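Local coordinates for cell division control protein 73 (Saccharomyces cerevisiae, PDB 3V46) that serves as a subunit of the PAF1 complex in transcription initiation, elongation and transcription-coupled histone modification, this piece being its C-terminal Ras-like domain, at residues P11-I16 / W85-A90; S24-V29 / S39-P44; K59-I64 / K162-R167; Y119-G124 / K138-K143. All blocks are in the same frame, centred on the assembly; numbering follows the deposited sequence.

Contact 1 of 4, residues P11-I16 / W85-A90; sequences PRKDPI and WDRVVA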
loop_
_atom_site.group_PDB
_atom_site.type_symbol
_atom_site.label_atom_id
_atom_site.label_comp_id
_atom_site.label_asym_id
_atom_site.label_seq_id
_atom_site.Cartn_x
_atom_site.Cartn_y
_atom_site.Cartn_z
ATOM N N PRO A 11 -11.628 -0.994 -15.773
ATOM C CA PRO A 11 -11.201 0.348 -15.349
ATOM C C PRO A 11 -9.926 0.807 -16.063
ATOM O O PRO A 11 -8.979 0.026 -16.199
ATOM C CB PRO A 11 -10.962 0.186 -13.844
ATOM C CG PRO A 11 -10.740 -1.278 -13.641
ATOM C CD PRO A 11 -11.551 -1.979 -14.679
ATOM N N ARG A 12 -9.905 2.062 -16.509
ATOM C CA ARG A 12 -8.812 2.548 -17.349
ATOM C C ARG A 12 -8.003 3.705 -16.763
ATOM O O ARG A 12 -6.906 3.993 -17.249
ATOM C CB ARG A 12 -9.353 2.970 -18.713
ATOM C CG ARG A 12 -9.866 1.819 -19.557
ATOM C CD ARG A 12 -10.531 2.339 -20.811
ATOM N NE ARG A 12 -11.142 1.272 -21.599
ATOM C CZ ARG A 12 -11.848 1.474 -22.707
ATOM N NH1 ARG A 12 -12.037 2.706 -23.164
ATOM N NH2 ARG A 12 -12.369 0.442 -23.359
ATOM N N LYS A 13 -8.526 4.381 -15.743
ATOM C CA LYS A 13 -7.774 5.472 -15.127
ATOM C C LYS A 13 -6.699 4.860 -14.245
ATOM O O LYS A 13 -6.761 3.667 -13.943
ATOM C CB LYS A 13 -8.680 6.407 -14.323
ATOM C CG LYS A 13 -9.680 7.178 -15.176
ATOM C CD LYS A 13 -9.756 8.642 -14.764
ATOM C CE LYS A 13 -10.800 9.394 -15.581
ATOM N NZ LYS A 13 -10.908 10.829 -15.189
ATOM N N ASP A 14 -5.703 5.650 -13.847
ATOM C CA ASP A 14 -4.612 5.098 -13.045
ATOM C C ASP A 14 -5.099 4.666 -11.666
ATOM O O ASP A 14 -5.751 5.428 -10.947
ATOM C CB ASP A 14 -3.459 6.089 -12.905
ATOM C CG ASP A 14 -2.723 6.324 -14.215
ATOM O OD1 ASP A 14 -2.815 5.470 -15.124
ATOM O OD2 ASP A 14 -2.034 7.356 -14.329
ATOM N N PRO A 15 -4.786 3.426 -11.287
ATOM C CA PRO A 15 -5.182 2.986 -9.947
ATOM C C PRO A 15 -4.396 3.701 -8.844
ATOM O O PRO A 15 -3.280 4.200 -9.048
ATOM C CB PRO A 15 -4.862 1.488 -9.964
ATOM C CG PRO A 15 -3.810 1.336 -11.001
ATOM C CD PRO A 15 -4.089 2.373 -12.038
ATOM N N ILE A 16 -4.985 3.713 -7.657
ATOM C CA ILE A 16 -4.448 4.453 -6.534
ATOM C C ILE A 16 -4.127 3.525 -5.370
ATOM O O ILE A 16 -4.898 2.615 -5.055
ATOM C CB ILE A 16 -5.457 5.513 -6.066
ATOM C CG1 ILE A 16 -5.769 6.476 -7.222
ATOM C CG2 ILE A 16 -4.929 6.262 -4.866
ATOM C CD1 ILE A 16 -6.951 7.402 -6.977
ATOM N N TRP A 85 -12.533 7.276 -5.470
ATOM C CA TRP A 85 -12.501 6.182 -4.505
ATOM C C TRP A 85 -12.611 4.812 -5.165
ATOM O O TRP A 85 -12.090 3.833 -4.639
ATOM C CB TRP A 85 -13.588 6.364 -3.446
ATOM C CG TRP A 85 -13.176 7.384 -2.464
ATOM C CD1 TRP A 85 -13.610 8.676 -2.372
ATOM C CD2 TRP A 85 -12.186 7.216 -1.447
ATOM N NE1 TRP A 85 -12.956 9.318 -1.345
ATOM C CE2 TRP A 85 -12.078 8.440 -0.762
ATOM C CE3 TRP A 85 -11.390 6.142 -1.043
ATOM C CZ2 TRP A 85 -11.196 8.623 0.295
ATOM C CZ3 TRP A 85 -10.517 6.327 0.008
ATOM C CH2 TRP A 85 -10.437 7.554 0.672
ATOM N N ASP A 86 -13.270 4.740 -6.317
ATOM C CA ASP A 86 -13.403 3.471 -7.029
ATOM C C ASP A 86 -12.067 3.014 -7.591
ATOM O O ASP A 86 -11.921 1.846 -7.970
ATOM C CB ASP A 86 -14.401 3.585 -8.179
ATOM C CG ASP A 86 -15.809 3.857 -7.713
ATOM O OD1 ASP A 86 -16.178 3.375 -6.625
ATOM O OD2 ASP A 86 -16.557 4.550 -8.449
ATOM N N ARG A 87 -11.106 3.939 -7.658
ATOM C CA ARG A 87 -9.787 3.679 -8.229
ATOM C C ARG A 87 -8.798 3.153 -7.199
ATOM O O ARG A 87 -7.694 2.756 -7.549
ATOM C CB ARG A 87 -9.216 4.959 -8.851
ATOM C CG ARG A 87 -9.972 5.435 -10.095
ATOM C CD ARG A 87 -9.592 6.857 -10.477
ATOM N NE ARG A 87 -8.167 7.010 -10.745
ATOM C CZ ARG A 87 -7.566 8.176 -10.954
ATOM N NH1 ARG A 87 -8.272 9.300 -10.947
ATOM N NH2 ARG A 87 -6.264 8.224 -11.179
ATOM N N VAL A 88 -9.173 3.172 -5.924
ATOM C CA VAL A 88 -8.268 2.729 -4.866
ATOM C C VAL A 88 -8.210 1.205 -4.879
ATOM O O VAL A 88 -9.229 0.535 -4.697
ATOM C CB VAL A 88 -8.720 3.259 -3.490
ATOM C CG1 VAL A 88 -7.885 2.660 -2.364
ATOM C CG2 VAL A 88 -8.627 4.775 -3.448
ATOM N N VAL A 89 -7.018 0.667 -5.122
ATOM C CA VAL A 89 -6.830 -0.779 -5.284
ATOM C C VAL A 89 -6.065 -1.409 -4.124
ATOM O O VAL A 89 -6.099 -2.623 -3.944
ATOM C CB VAL A 89 -6.115 -1.126 -6.614
ATOM C CG1 VAL A 89 -6.954 -0.685 -7.802
ATOM C CG2 VAL A 89 -4.733 -0.507 -6.678
ATOM N N ALA A 90 -5.374 -0.593 -3.330
ATOM C CA ALA A 90 -4.665 -1.098 -2.158
ATOM C C ALA A 90 -4.532 -0.002 -1.135
ATOM O O ALA A 90 -4.375 1.176 -1.480
ATOM C CB ALA A 90 -3.293 -1.634 -2.547
#
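The guanidinium of Arg-87 is sandwiched between two aliphatic groups, with Lys-13 CB 3.7 Å above one face and Ile-16 CD1 over the opposite one. This clasp stands where strand 16-18, a central strand of the Ras-like sheet, begins its parallel pairing with strand 88-92. At the edge of the same group, NE and NH2 of Arg-87 both donate to one acceptor, Asp-14 O, each at 2.9 Å. That oxygen lies 1° from the guanidinium plane, and NH2 meets a lone pair of the oxygen. A bend at chi3 (59°) turns the arginine end so that NE and NH2 both face Asp-14 O. With an alanine here both donors to Asp-14 O are gone, and Lys-13 CB and Ile-16 CD1 are likely to lose the surface they pack on. Nearby, Pro-15 CB rests 3.7 Å from Val-89 CG1. Ile-16 and Val-88 form the bridge itself: Ile-16 N donates to Arg-87 O, and Val-89 N reaches Ile-16 O at 2.9 Å with an N-H...O angle of 168°.

Contact 2 of 4, residues S24-V29 / S39-P44; sequences SSILTV and SKYVNP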
loop_
_atom_site.group_PDB
_atom_site.type_symbol
_atom_site.label_atom_id
_atom_site.label_comp_id
_atom_site.label_asym_id
_atom_site.label_seq_id
_atom_site.Cartn_x
_atom_site.Cartn_y
_atom_site.Cartn_z
ATOM N N SER A 24 5.096 5.128 13.609
ATOM C CA SER A 24 5.549 3.742 13.645
ATOM C C SER A 24 5.671 3.100 12.262
ATOM O O SER A 24 6.174 1.986 12.136
ATOM C CB SER A 24 4.568 2.916 14.470
ATOM O OG SER A 24 3.264 3.015 13.916
ATOM N N SER A 25 5.224 3.799 11.229
ATOM C CA SER A 25 5.168 3.211 9.890
ATOM C C SER A 25 6.534 2.799 9.397
ATOM O O SER A 25 7.477 3.579 9.460
ATOM C CB SER A 25 4.572 4.200 8.899
ATOM O OG SER A 25 3.190 4.378 9.148
ATOM N N ILE A 26 6.647 1.576 8.892
ATOM C CA ILE A 26 7.921 1.147 8.327
ATOM C C ILE A 26 7.986 1.424 6.826
ATOM O O ILE A 26 9.080 1.571 6.297
ATOM C CB ILE A 26 8.322 -0.320 8.686
ATOM C CG1 ILE A 26 7.466 -1.352 7.964
ATOM C CG2 ILE A 26 8.279 -0.529 10.207
ATOM C CD1 ILE A 26 7.898 -2.796 8.297
ATOM N N LEU A 27 6.825 1.524 6.168
ATOM C CA LEU A 27 6.742 1.935 4.764
ATOM C C LEU A 27 5.903 3.207 4.639
ATOM O O LEU A 27 4.806 3.288 5.186
ATOM C CB LEU A 27 6.126 0.840 3.888
ATOM C CG LEU A 27 6.970 -0.403 3.622
ATOM C CD1 LEU A 27 6.173 -1.448 2.846
ATOM C CD2 LEU A 27 8.231 -0.034 2.862
ATOM N N THR A 28 6.454 4.203 3.945
ATOM C CA THR A 28 5.762 5.467 3.712
ATOM C C THR A 28 6.022 5.914 2.278
ATOM O O THR A 28 6.793 5.277 1.566
ATOM C CB THR A 28 6.287 6.552 4.632
ATOM O OG1 THR A 28 7.587 6.952 4.183
ATOM C CG2 THR A 28 6.386 6.044 6.070
ATOM N N VAL A 29 5.409 7.009 1.842
ATOM C CA VAL A 29 5.701 7.498 0.488
ATOM C C VAL A 29 7.182 7.831 0.315
ATOM O O VAL A 29 7.674 7.866 -0.808
ATOM C CB VAL A 29 4.863 8.733 0.054
ATOM C CG1 VAL A 29 3.435 8.345 -0.213
ATOM C CG2 VAL A 29 4.966 9.869 1.081
ATOM N N SER A 39 13.674 -3.228 -4.528
ATOM C CA SER A 39 13.668 -4.264 -3.504
ATOM C C SER A 39 14.686 -3.903 -2.442
ATOM O O SER A 39 15.392 -4.759 -1.906
ATOM C CB SER A 39 13.971 -5.633 -4.101
ATOM O OG SER A 39 13.046 -5.945 -5.123
ATOM N N LYS A 40 14.748 -2.613 -2.135
ATOM C CA LYS A 40 15.693 -2.109 -1.154
ATOM C C LYS A 40 14.917 -1.425 -0.049
ATOM O O LYS A 40 14.289 -0.397 -0.272
ATOM C CB LYS A 40 16.670 -1.128 -1.806
ATOM C CG LYS A 40 17.639 -1.797 -2.775
ATOM C CD LYS A 40 18.618 -0.807 -3.389
ATOM C CE LYS A 40 19.597 -1.505 -4.335
ATOM N NZ LYS A 40 18.908 -2.364 -5.347
ATOM N N TYR A 41 14.936 -2.021 1.137
ATOM C CA TYR A 41 14.289 -1.417 2.292
ATOM C C TYR A 41 15.208 -0.425 3.017
ATOM O O TYR A 41 16.337 -0.763 3.392
ATOM C CB TYR A 41 13.795 -2.463 3.301
ATOM C CG TYR A 41 13.153 -1.732 4.436
ATOM C CD1 TYR A 41 11.866 -1.249 4.315
ATOM C CD2 TYR A 41 13.866 -1.429 5.591
ATOM C CE1 TYR A 41 11.288 -0.525 5.303
ATOM C CE2 TYR A 41 13.286 -0.698 6.603
ATOM C CZ TYR A 41 11.998 -0.242 6.442
ATOM O OH TYR A 41 11.419 0.500 7.421
ATOM N N VAL A 42 14.703 0.787 3.233
ATOM C CA VAL A 42 15.443 1.839 3.931
ATOM C C VAL A 42 14.526 2.526 4.932
ATOM O O VAL A 42 13.377 2.792 4.625
ATOM C CB VAL A 42 15.941 2.910 2.938
ATOM C CG1 VAL A 42 16.682 4.023 3.664
ATOM C CG2 VAL A 42 16.823 2.271 1.876
ATOM N N ASN A 43 15.039 2.806 6.124
ATOM C CA ASN A 43 14.322 3.579 7.131
ATOM C C ASN A 43 13.789 4.873 6.527
ATOM O O ASN A 43 14.557 5.657 5.981
ATOM C CB ASN A 43 15.281 3.907 8.276
ATOM C CG ASN A 43 14.596 4.562 9.471
ATOM O OD1 ASN A 43 13.634 5.313 9.327
ATOM N ND2 ASN A 43 15.114 4.290 10.664
ATOM N N PRO A 44 12.474 5.109 6.626
ATOM C CA PRO A 44 11.886 6.249 5.913
ATOM C C PRO A 44 12.318 7.613 6.438
ATOM O O PRO A 44 12.244 8.601 5.712
ATOM C CB PRO A 44 10.382 6.052 6.126
ATOM C CG PRO A 44 10.279 5.235 7.366
ATOM C CD PRO A 44 11.452 4.324 7.342
#
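Segment 24-29 meets the Tyr-41 ring at its edge, where Ile-26 O and Leu-27 CD2 both lie near the ring plane. The hydroxyl donates to Ile-26 O at an OH-to-O distance of 2.8 Å, tilted 20° from the carbonyl plane. Ile-26 O takes a second hydrogen bond from Asn-31 ND2, which also donates to Val-42 O, so one amide ties the two loops together. With CG anti to the backbone N (chi1 180°), Tyr-41 extends towards the opposite loop, and its CE1 comes to 3.9 Å from Leu-27 CD2. Close by, Thr-28 and Pro-44 stand roughly perpendicular: the pyrrolidine CB lies 3.5 Å from Thr-28 OG1, whose polar bond is to Ala-30 N. Placed between the first strand and first helix, 24-29 probably corresponds to part of the Ras P-loop, although this domain does not bind GTP. The contact joins the loops flanking helix 32-38, whose Phe-35 touches both Leu-27 and Tyr-41, while Ile-26 and Leu-27 lean on strand 116-122 and Tyr-41 reaches Asp-149 of helix 149-166.

Contact 3 of 4, residues K59-I64 / K162-R167; sequences KNFERI and KELISR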
loop_
_atom_site.group_PDB
_atom_site.type_symbol
_atom_site.label_atom_id
_atom_site.label_comp_id
_atom_site.label_asym_id
_atom_site.label_seq_id
_atom_site.Cartn_x
_atom_site.Cartn_y
_atom_site.Cartn_z
ATOM N N LYS A 59 4.466 -0.207 -13.355
ATOM C CA LYS A 59 4.765 -1.621 -13.240
ATOM C C LYS A 59 4.335 -2.374 -14.483
ATOM O O LYS A 59 3.204 -2.236 -14.954
ATOM C CB LYS A 59 4.049 -2.215 -12.024
ATOM C CG LYS A 59 4.253 -3.721 -11.834
ATOM C CD LYS A 59 5.686 -4.033 -11.444
ATOM C CE LYS A 59 5.864 -5.511 -11.122
ATOM N NZ LYS A 59 7.284 -5.842 -10.859
ATOM N N ASN A 60 5.248 -3.175 -15.016
ATOM C CA ASN A 60 4.914 -4.104 -16.081
ATOM C C ASN A 60 4.646 -5.467 -15.442
ATOM O O ASN A 60 5.561 -6.137 -14.965
ATOM C CB ASN A 60 6.055 -4.180 -17.094
ATOM C CG ASN A 60 5.670 -4.944 -18.346
ATOM O OD1 ASN A 60 6.085 -6.086 -18.544
ATOM N ND2 ASN A 60 4.860 -4.315 -19.198
ATOM N N PHE A 61 3.375 -5.847 -15.387
ATOM C CA PHE A 61 2.972 -7.129 -14.822
ATOM C C PHE A 61 2.998 -8.215 -15.884
ATOM O O PHE A 61 2.668 -7.973 -17.049
ATOM C CB PHE A 61 1.546 -7.046 -14.289
ATOM C CG PHE A 61 1.385 -6.202 -13.057
ATOM C CD1 PHE A 61 1.729 -6.698 -11.816
ATOM C CD2 PHE A 61 0.858 -4.918 -13.140
ATOM C CE1 PHE A 61 1.554 -5.939 -10.669
ATOM C CE2 PHE A 61 0.678 -4.153 -11.997
ATOM C CZ PHE A 61 1.036 -4.663 -10.761
ATOM N N GLU A 62 3.372 -9.419 -15.477
ATOM C CA GLU A 62 3.388 -10.559 -16.376
ATOM C C GLU A 62 2.015 -10.880 -16.941
ATOM O O GLU A 62 1.899 -11.365 -18.066
ATOM C CB GLU A 62 3.890 -11.791 -15.632
ATOM C CG GLU A 62 5.324 -11.700 -15.203
ATOM C CD GLU A 62 5.663 -12.750 -14.174
ATOM O OE1 GLU A 62 5.068 -12.725 -13.075
ATOM O OE2 GLU A 62 6.516 -13.603 -14.470
ATOM N N ARG A 63 0.973 -10.634 -16.157
ATOM C CA ARG A 63 -0.344 -11.161 -16.498
ATOM C C ARG A 63 -1.331 -10.083 -16.901
ATOM O O ARG A 63 -2.522 -10.353 -17.047
ATOM C CB ARG A 63 -0.874 -12.017 -15.346
ATOM C CG ARG A 63 0.025 -13.214 -15.093
ATOM C CD ARG A 63 -0.473 -14.160 -14.021
ATOM N NE ARG A 63 0.499 -15.235 -13.823
ATOM C CZ ARG A 63 0.599 -16.311 -14.597
ATOM N NH1 ARG A 63 -0.224 -16.475 -15.624
ATOM N NH2 ARG A 63 1.520 -17.231 -14.341
ATOM N N ILE A 64 -0.821 -8.866 -17.095
ATOM C CA ILE A 64 -1.610 -7.761 -17.620
ATOM C C ILE A 64 -0.831 -7.189 -18.798
ATOM O O ILE A 64 0.366 -6.932 -18.677
ATOM C CB ILE A 64 -1.834 -6.675 -16.541
ATOM C CG1 ILE A 64 -2.632 -7.263 -15.373
ATOM C CG2 ILE A 64 -2.559 -5.473 -17.124
ATOM C CD1 ILE A 64 -2.736 -6.342 -14.166
ATOM N N LYS A 162 -2.828 -10.041 -8.640
ATOM C CA LYS A 162 -4.011 -10.870 -8.465
ATOM C C LYS A 162 -5.218 -9.999 -8.142
ATOM O O LYS A 162 -6.325 -10.207 -8.666
ATOM C CB LYS A 162 -3.746 -11.854 -7.329
ATOM C CG LYS A 162 -4.883 -12.803 -6.997
ATOM C CD LYS A 162 -4.468 -13.770 -5.887
ATOM C CE LYS A 162 -3.065 -14.337 -6.132
ATOM N NZ LYS A 162 -2.608 -15.230 -5.028
ATOM N N GLU A 163 -5.002 -9.010 -7.285
ATOM C CA GLU A 163 -6.080 -8.127 -6.891
ATOM C C GLU A 163 -6.543 -7.309 -8.096
ATOM O O GLU A 163 -7.740 -7.172 -8.319
ATOM C CB GLU A 163 -5.648 -7.227 -5.730
ATOM C CG GLU A 163 -6.699 -6.228 -5.260
ATOM C CD GLU A 163 -7.928 -6.882 -4.644
ATOM O OE1 GLU A 163 -7.892 -8.097 -4.354
ATOM O OE2 GLU A 163 -8.942 -6.171 -4.449
ATOM N N LEU A 164 -5.603 -6.789 -8.889
ATOM C CA LEU A 164 -5.970 -5.999 -10.067
ATOM C C LEU A 164 -6.789 -6.821 -11.061
ATOM O O LEU A 164 -7.793 -6.357 -11.596
ATOM C CB LEU A 164 -4.731 -5.441 -10.761
ATOM C CG LEU A 164 -3.965 -4.391 -9.965
ATOM C CD1 LEU A 164 -2.693 -4.018 -10.690
ATOM C CD2 LEU A 164 -4.834 -3.175 -9.747
ATOM N N ILE A 165 -6.360 -8.049 -11.309
ATOM C CA ILE A 165 -7.068 -8.910 -12.243
ATOM C C ILE A 165 -8.490 -9.151 -11.733
ATOM O O ILE A 165 -9.445 -9.131 -12.506
ATOM C CB ILE A 165 -6.296 -10.218 -12.464
ATOM C CG1 ILE A 165 -5.066 -9.938 -13.333
ATOM C CG2 ILE A 165 -7.172 -11.284 -13.140
ATOM C CD1 ILE A 165 -4.053 -11.049 -13.338
ATOM N N SER A 166 -8.638 -9.326 -10.424
ATOM C CA SER A 166 -9.963 -9.561 -9.853
ATOM C C SER A 166 -10.845 -8.316 -9.942
ATOM O O SER A 166 -12.071 -8.438 -10.041
ATOM C CB SER A 166 -9.866 -10.058 -8.409
ATOM O OG SER A 166 -9.588 -9.003 -7.508
ATOM N N ARG A 167 -10.230 -7.130 -9.927
ATOM C CA ARG A 167 -10.980 -5.874 -10.030
ATOM C C ARG A 167 -11.188 -5.468 -11.491
ATOM O O ARG A 167 -11.720 -4.388 -11.770
ATOM C CB ARG A 167 -10.275 -4.726 -9.290
ATOM C CG ARG A 167 -9.942 -4.971 -7.819
ATOM C CD ARG A 167 -11.029 -4.502 -6.852
ATOM N NE ARG A 167 -11.597 -3.197 -7.193
ATOM C CZ ARG A 167 -11.303 -2.050 -6.583
ATOM N NH1 ARG A 167 -10.441 -2.023 -5.580
ATOM N NH2 ARG A 167 -11.890 -0.925 -6.974
#
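Beside Leu-164 and Ile-165, the two helix residues that meet loop 59-64, the carbonyl oxygen of Glu-163 is gripped twice. Ser-166 OG donates to Glu-163 O at 2.7 Å, tilted 22° from the carbonyl plane, and Arg-167 N donates to the same oxygen at 3.0 Å. These bonds belong to the last turn of helix 149-166, which carries Leu-164 and Ile-165. The Leu-164 and Phe-61 side chains run roughly perpendicular; Leu-164 CD1 comes to 3.6 Å from Phe-61 CE2, approaching the ring obliquely. Lys-59 CG, of the same segment as the ring, lies 3.4 Å above the centre of Phe-61. Leu-164 CB also receives Ile-64 CD1 at 4.0 Å. Next along, Ile-64 and Ile-165 run antiparallel alongside one another, and Ile-165 CD1 extends to 3.9 Å from Arg-63 CB, beyond which the arginine departs from the contact. Phe-61 further touches Ile-68 and Phe-70 of strand 68-73, as Leu-164 does Phe-70. The C-terminal helix is thereby packed on the turn of the antiparallel hairpin 54-59/68-73, consistent with the place of the last helix in the Ras-like fold. Between the two segments the join is wholly apolar, made by carbon atoms of Phe-61, Arg-63, Ile-64, Leu-164 and Ile-165. Such a join rests on shape fit and burial, so the bond from Arg-63 N to Glu-161 OE2 is likely to supply directional restraint.

Contact 4 of 4, residues Y119-G124 / K138-K143; sequences YFHFAG and KVELDK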
loop_
_atom_site.group_PDB
_atom_site.type_symbol
_atom_site.label_atom_id
_atom_site.label_comp_id
_atom_site.label_asym_id
_atom_site.label_seq_id
_atom_site.Cartn_x
_atom_site.Cartn_y
_atom_site.Cartn_z
ATOM N N TYR A 119 -0.806 -4.701 6.033
ATOM C CA TYR A 119 -0.208 -4.207 7.257
ATOM C C TYR A 119 1.230 -4.730 7.317
ATOM O O TYR A 119 1.458 -5.917 7.508
ATOM C CB TYR A 119 -0.989 -4.665 8.496
ATOM C CG TYR A 119 -0.367 -4.196 9.789
ATOM C CD1 TYR A 119 -0.524 -2.885 10.223
ATOM C CD2 TYR A 119 0.375 -5.061 10.581
ATOM C CE1 TYR A 119 0.043 -2.442 11.393
ATOM C CE2 TYR A 119 0.939 -4.632 11.765
ATOM C CZ TYR A 119 0.775 -3.321 12.163
ATOM O OH TYR A 119 1.324 -2.886 13.342
ATOM N N PHE A 120 2.192 -3.838 7.137
ATOM C CA PHE A 120 3.604 -4.200 7.175
ATOM C C PHE A 120 4.171 -3.919 8.559
ATOM O O PHE A 120 3.872 -2.887 9.176
ATOM C CB PHE A 120 4.401 -3.389 6.139
ATOM C CG PHE A 120 4.262 -3.885 4.726
ATOM C CD1 PHE A 120 3.156 -3.549 3.960
ATOM C CD2 PHE A 120 5.252 -4.672 4.158
ATOM C CE1 PHE A 120 3.044 -3.995 2.656
ATOM C CE2 PHE A 120 5.148 -5.111 2.854
ATOM C CZ PHE A 120 4.040 -4.783 2.107
ATOM N N HIS A 121 4.991 -4.841 9.049
ATOM C CA HIS A 121 5.631 -4.662 10.341
ATOM C C HIS A 121 6.915 -5.478 10.416
ATOM O O HIS A 121 7.174 -6.334 9.568
ATOM C CB HIS A 121 4.685 -5.077 11.466
ATOM C CG HIS A 121 4.372 -6.537 11.470
ATOM N ND1 HIS A 121 4.935 -7.417 12.372
ATOM C CD2 HIS A 121 3.565 -7.278 10.676
ATOM C CE1 HIS A 121 4.485 -8.635 12.131
ATOM N NE2 HIS A 121 3.655 -8.579 11.107
ATOM N N PHE A 122 7.735 -5.186 11.409
ATOM C CA PHE A 122 8.974 -5.923 11.583
ATOM C C PHE A 122 8.729 -7.235 12.288
ATOM O O PHE A 122 7.933 -7.314 13.228
ATOM C CB PHE A 122 9.993 -5.111 12.373
ATOM C CG PHE A 122 10.622 -4.001 11.584
ATOM C CD1 PHE A 122 11.175 -4.250 10.341
ATOM C CD2 PHE A 122 10.661 -2.717 12.084
ATOM C CE1 PHE A 122 11.758 -3.235 9.609
ATOM C CE2 PHE A 122 11.242 -1.691 11.357
ATOM C CZ PHE A 122 11.789 -1.952 10.119
ATOM N N ALA A 123 9.431 -8.260 11.823
ATOM C CA ALA A 123 9.459 -9.545 12.491
ATOM C C ALA A 123 9.840 -9.313 13.946
ATOM O O ALA A 123 10.815 -8.615 14.232
ATOM C CB ALA A 123 10.467 -10.441 11.819
ATOM N N GLY A 124 9.062 -9.882 14.861
ATOM C CA GLY A 124 9.311 -9.716 16.280
ATOM C C GLY A 124 8.332 -8.771 16.945
ATOM O O GLY A 124 8.001 -8.939 18.113
ATOM N N LYS A 138 -1.013 -9.308 6.513
ATOM C CA LYS A 138 0.095 -8.902 7.364
ATOM C C LYS A 138 1.395 -9.399 6.748
ATOM O O LYS A 138 1.554 -10.598 6.487
ATOM C CB LYS A 138 -0.059 -9.488 8.771
ATOM C CG LYS A 138 -1.247 -8.955 9.570
ATOM C CD LYS A 138 -2.557 -9.655 9.230
ATOM C CE LYS A 138 -3.715 -9.024 9.994
ATOM N NZ LYS A 138 -5.041 -9.540 9.587
ATOM N N VAL A 139 2.341 -8.485 6.545
ATOM C CA VAL A 139 3.590 -8.799 5.873
ATOM C C VAL A 139 4.766 -8.390 6.760
ATOM O O VAL A 139 4.843 -7.244 7.211
ATOM C CB VAL A 139 3.671 -8.063 4.520
ATOM C CG1 VAL A 139 4.956 -8.422 3.793
ATOM C CG2 VAL A 139 2.459 -8.395 3.667
ATOM N N GLU A 140 5.673 -9.334 7.012
ATOM C CA GLU A 140 6.819 -9.096 7.886
ATOM C C GLU A 140 8.088 -8.775 7.107
ATOM O O GLU A 140 8.354 -9.356 6.052
ATOM C CB GLU A 140 7.073 -10.313 8.788
ATOM C CG GLU A 140 6.065 -10.448 9.917
ATOM C CD GLU A 140 6.347 -11.621 10.851
ATOM O OE1 GLU A 140 5.442 -11.974 11.633
ATOM O OE2 GLU A 140 7.458 -12.181 10.810
ATOM N N LEU A 141 8.854 -7.829 7.638
ATOM C CA LEU A 141 10.202 -7.534 7.161
ATOM C C LEU A 141 11.170 -7.746 8.319
ATOM O O LEU A 141 10.824 -7.475 9.472
ATOM C CB LEU A 141 10.312 -6.083 6.676
ATOM C CG LEU A 141 9.471 -5.687 5.474
ATOM C CD1 LEU A 141 9.646 -4.203 5.203
ATOM C CD2 LEU A 141 9.860 -6.507 4.261
ATOM N N ASP A 142 12.373 -8.231 8.023
ATOM C CA ASP A 142 13.413 -8.354 9.041
ATOM C C ASP A 142 13.893 -6.958 9.422
ATOM O O ASP A 142 14.068 -6.104 8.567
ATOM C CB ASP A 142 14.608 -9.159 8.520
ATOM C CG ASP A 142 14.335 -10.656 8.421
ATOM O OD1 ASP A 142 13.413 -11.172 9.096
ATOM O OD2 ASP A 142 15.086 -11.327 7.676
ATOM N N LYS A 143 14.119 -6.722 10.705
ATOM C CA LYS A 143 14.639 -5.440 11.151
ATOM C C LYS A 143 16.059 -5.209 10.642
ATOM O O LYS A 143 16.393 -4.104 10.227
ATOM C CB LYS A 143 14.624 -5.357 12.681
ATOM C CG LYS A 143 13.246 -5.530 13.288
ATOM C CD LYS A 143 13.256 -5.299 14.797
ATOM C CE LYS A 143 11.859 -5.447 15.377
ATOM N NZ LYS A 143 11.867 -5.618 16.855
HETATM O O HOH W 1 13.374 -8.791 12.740
#
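Phe-120 and Val-139 extend in the same direction, flank to flank, so that Val-139 CB sits over one face of the ring, 3.9 Å from its centroid, in a CH-pi contact. Val-139 CG1 comes nearer still, 3.4 Å from CE2 of Phe-120. Beyond them on this face are Phe-122 and Leu-141. The first has Lys-143 CG pressed to within 3.4 Å of its CB, the lysine amine running on to a salt bridge with Asp-125. On the other face the planes of the His-121 ring and the Glu-140 carboxylate are turned 74° apart, and Glu-140 CG lies obliquely 3.3 Å from His-121 CE1. A chi1 of 66° folds the imidazole over its own backbone, where ND1 makes weak bonds to Phe-122 O and Asp-125 O. An alanine here has no ND1, so Phe-122 O is likely to lose its weak donor and the Glu-140 stem to turn more freely. Four backbone bonds, from Val-139 N to Tyr-119 O through Ala-123 N to Leu-141 O, zip the strands in parallel. Strands 116-122 and 136-141 close a beta-alpha-beta unit through helix 129-133, and the Phe-120, Val-139 and Leu-141 face packs against helix 149-166, with Phe-35 of helix 32-38 alongside.

Overall arrangement
Along the chain, contact 1 opens first and encloses contact 2, while contacts 1 and 3 interleave and contact 4 falls between the halves of contact 3. In space they form two pairs. Contacts 1 and 3, centres 12 Å apart, touch through Arg-167 NH1 to Val-88 O and through Val-89 against Leu-164; contacts 2 and 4, centres 11 Å apart, meet where Ile-26 and Leu-27 reach Phe-120 and Phe-122. Contact 1 lies across the chain's centre from contacts 2 and 4, about 26 Å from contact 4 between centres, and contact 3 across from contact 2. The six-stranded sheet, strand order 2-3-1-4-5-6, and helix 149-166 span both ends, giving one compact Ras-like domain.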